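Local coordinates for protein Polyphosphate:AMP phosphotransferase (Pseudomonas aeruginosa PAO1, PDB 3CZP) that transfers phosphate from inorganic polyphosphate to AMP to make ADP in a magnesium-dependent reaction, and acts less efficiently on GMP, at residues G369-E374 against L386-E391. Sequence-based numbering, arbitrary orientation.
Sequences GRVLVE and LRAYGE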
loop_
_atom_site.group_PDB
_atom_site.type_symbol
_atom_site.label_atom_id
_atom_site.label_comp_id
_atom_site.label_asym_id
_atom_site.label_seq_id
_atom_site.Cartn_x
_atom_site.Cartn_y
_atom_site.Cartn_z
ATOM N N GLY A 369 19.479 -4.705 8.920
ATOM C CA GLY A 369 19.430 -3.847 10.105
ATOM C C GLY A 369 19.148 -4.613 11.390
ATOM O O GLY A 369 19.728 -4.323 12.418
ATOM N N ARG A 370 18.257 -5.603 11.314
ATOM C CA ARG A 370 17.913 -6.443 12.453
ATOM C C ARG A 370 19.132 -7.105 13.109
ATOM O O ARG A 370 19.230 -7.148 14.365
ATOM C CB ARG A 370 16.863 -7.517 12.099
ATOM C CG ARG A 370 16.594 -8.416 13.298
ATOM C CD ARG A 370 15.192 -8.921 13.397
ATOM N NE ARG A 370 14.283 -7.869 13.868
ATOM C CZ ARG A 370 12.993 -8.084 14.080
ATOM N NH1 ARG A 370 12.460 -9.289 13.856
ATOM N NH2 ARG A 370 12.231 -7.084 14.471
ATOM N N VAL A 371 20.064 -7.600 12.276
ATOM C CA VAL A 371 21.273 -8.287 12.775
ATOM C C VAL A 371 22.504 -7.372 12.837
ATOM O O VAL A 371 23.600 -7.814 13.159
ATOM C CB VAL A 371 21.604 -9.529 11.941
ATOM C CG1 VAL A 371 20.391 -10.471 11.949
ATOM C CG2 VAL A 371 22.065 -9.111 10.527
ATOM N N LEU A 372 22.291 -6.086 12.560
ATOM C CA LEU A 372 23.325 -5.073 12.714
ATOM C C LEU A 372 22.868 -4.090 13.771
ATOM O O LEU A 372 22.944 -4.398 14.953
ATOM C CB LEU A 372 23.636 -4.427 11.361
ATOM C CG LEU A 372 24.281 -5.331 10.283
ATOM C CD1 LEU A 372 24.303 -4.522 8.965
ATOM C CD2 LEU A 372 25.706 -5.888 10.658
ATOM N N VAL A 373 22.360 -2.920 13.396
ATOM C CA VAL A 373 21.952 -1.915 14.414
ATOM C C VAL A 373 20.949 -2.352 15.513
ATOM O O VAL A 373 21.072 -1.926 16.648
ATOM C CB VAL A 373 21.457 -0.591 13.740
ATOM C CG1 VAL A 373 20.231 -0.829 12.814
ATOM C CG2 VAL A 373 21.198 0.488 14.795
ATOM N N GLU A 374 19.954 -3.185 15.198
ATOM C CA GLU A 374 19.017 -3.635 16.224
ATOM C C GLU A 374 19.697 -4.516 17.268
ATOM O O GLU A 374 19.413 -4.385 18.442
ATOM C CB GLU A 374 17.836 -4.394 15.616
ATOM C CG GLU A 374 16.973 -3.544 14.694
ATOM C CD GLU A 374 15.653 -4.219 14.248
ATOM O OE1 GLU A 374 15.292 -5.322 14.691
ATOM O OE2 GLU A 374 14.963 -3.599 13.441
ATOM N N LEU A 386 18.606 -13.731 16.384
ATOM C CA LEU A 386 19.195 -15.055 16.120
ATOM C C LEU A 386 18.408 -15.829 15.083
ATOM O O LEU A 386 18.976 -16.580 14.257
ATOM C CB LEU A 386 19.263 -15.897 17.405
ATOM C CG LEU A 386 20.426 -15.559 18.326
ATOM C CD1 LEU A 386 20.191 -16.128 19.728
ATOM C CD2 LEU A 386 21.722 -16.066 17.718
ATOM N N ARG A 387 17.093 -15.651 15.133
ATOM C CA ARG A 387 16.204 -16.280 14.154
ATOM C C ARG A 387 16.169 -15.529 12.832
ATOM O O ARG A 387 15.760 -16.090 11.828
ATOM C CB ARG A 387 14.798 -16.477 14.724
ATOM C CG ARG A 387 14.020 -15.220 15.089
ATOM C CD ARG A 387 12.653 -15.526 15.671
ATOM N NE ARG A 387 12.056 -14.280 16.144
ATOM C CZ ARG A 387 11.314 -13.436 15.427
ATOM N NH1 ARG A 387 11.048 -13.661 14.162
ATOM N NH2 ARG A 387 10.866 -12.321 15.993
ATOM N N ALA A 388 16.615 -14.279 12.823
ATOM C CA ALA A 388 16.604 -13.431 11.605
ATOM C C ALA A 388 17.479 -13.926 10.436
ATOM O O ALA A 388 17.117 -13.738 9.274
ATOM C CB ALA A 388 16.958 -11.980 11.923
ATOM N N TYR A 389 18.613 -14.541 10.755
ATOM C CA TYR A 389 19.523 -15.046 9.733
ATOM C C TYR A 389 18.821 -16.049 8.826
ATOM O O TYR A 389 18.865 -15.933 7.601
ATOM C CB TYR A 389 20.751 -15.690 10.379
ATOM C CG TYR A 389 21.534 -14.755 11.274
ATOM C CD1 TYR A 389 22.263 -13.700 10.741
ATOM C CD2 TYR A 389 21.545 -14.929 12.652
ATOM C CE1 TYR A 389 22.980 -12.844 11.554
ATOM C CE2 TYR A 389 22.260 -14.077 13.473
ATOM C CZ TYR A 389 22.975 -13.038 12.919
ATOM O OH TYR A 389 23.687 -12.188 13.734
ATOM N N GLY A 390 18.174 -17.035 9.438
ATOM C CA GLY A 390 17.438 -18.079 8.682
ATOM C C GLY A 390 16.264 -17.535 7.929
ATOM O O GLY A 390 16.005 -17.896 6.791
ATOM N N GLU A 391 15.505 -16.694 8.608
ATOM C CA GLU A 391 14.449 -15.879 7.976
ATOM C C GLU A 391 14.926 -15.081 6.742
ATOM O O GLU A 391 14.261 -15.052 5.701
ATOM C CB GLU A 391 13.858 -14.938 9.037
ATOM C CG GLU A 391 13.016 -15.682 10.010
ATOM C CD GLU A 391 12.530 -14.892 11.186
ATOM O OE1 GLU A 391 12.931 -13.721 11.382
ATOM O OE2 GLU A 391 11.689 -15.487 11.893
HETATM O O HOH W 1 13.763 -11.788 13.446
HETATM O O HOH W 2 24.966 -10.068 12.524
#
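Val-371 holds CG1 beside its backbone N (chi1 -57°), and Tyr-389 turns its ring out with CG likewise anti to the carbonyl carbon, which brings the two together. They join helices 370-377 and 382-402 in the second PPK2 domain, a P-loop kinase-type fold with a parallel sheet. The axes of the short segments 370-374 and 386-391 run roughly antiparallel, at 144°, and no direct hydrogen bond links the two segments. Val-371 CG1 lies over one face of the Tyr-389 ring, off-centre toward the rim, in a CH-pi contact 3.9 Å from the centroid. The same methyl packs on Ala-388 CB at 3.8 Å. The aliphatic chain of Arg-370 also touches Ala-388, with CD 3.8 Å from its CB. Beyond it, the guanidinium groups of Arg-370 and Arg-387 are turned 77° apart. Glu-145, from the first PPK2 domain, forms salt bridges with both, which probably offsets their like charges. Arg-370 NE also gives a nearly straight bond to Glu-374 OE1, 2.9 Å long. Arg-387 NH1 pairs with Glu-391 OE2 at 3.0 Å. Two waters complete the junction. One accepts from Arg-370 NH1 and donates to Glu-391 OE1. The other accepts a hydrogen bond from Tyr-389 OH and donates one to Val-371 O at 2.7 Å.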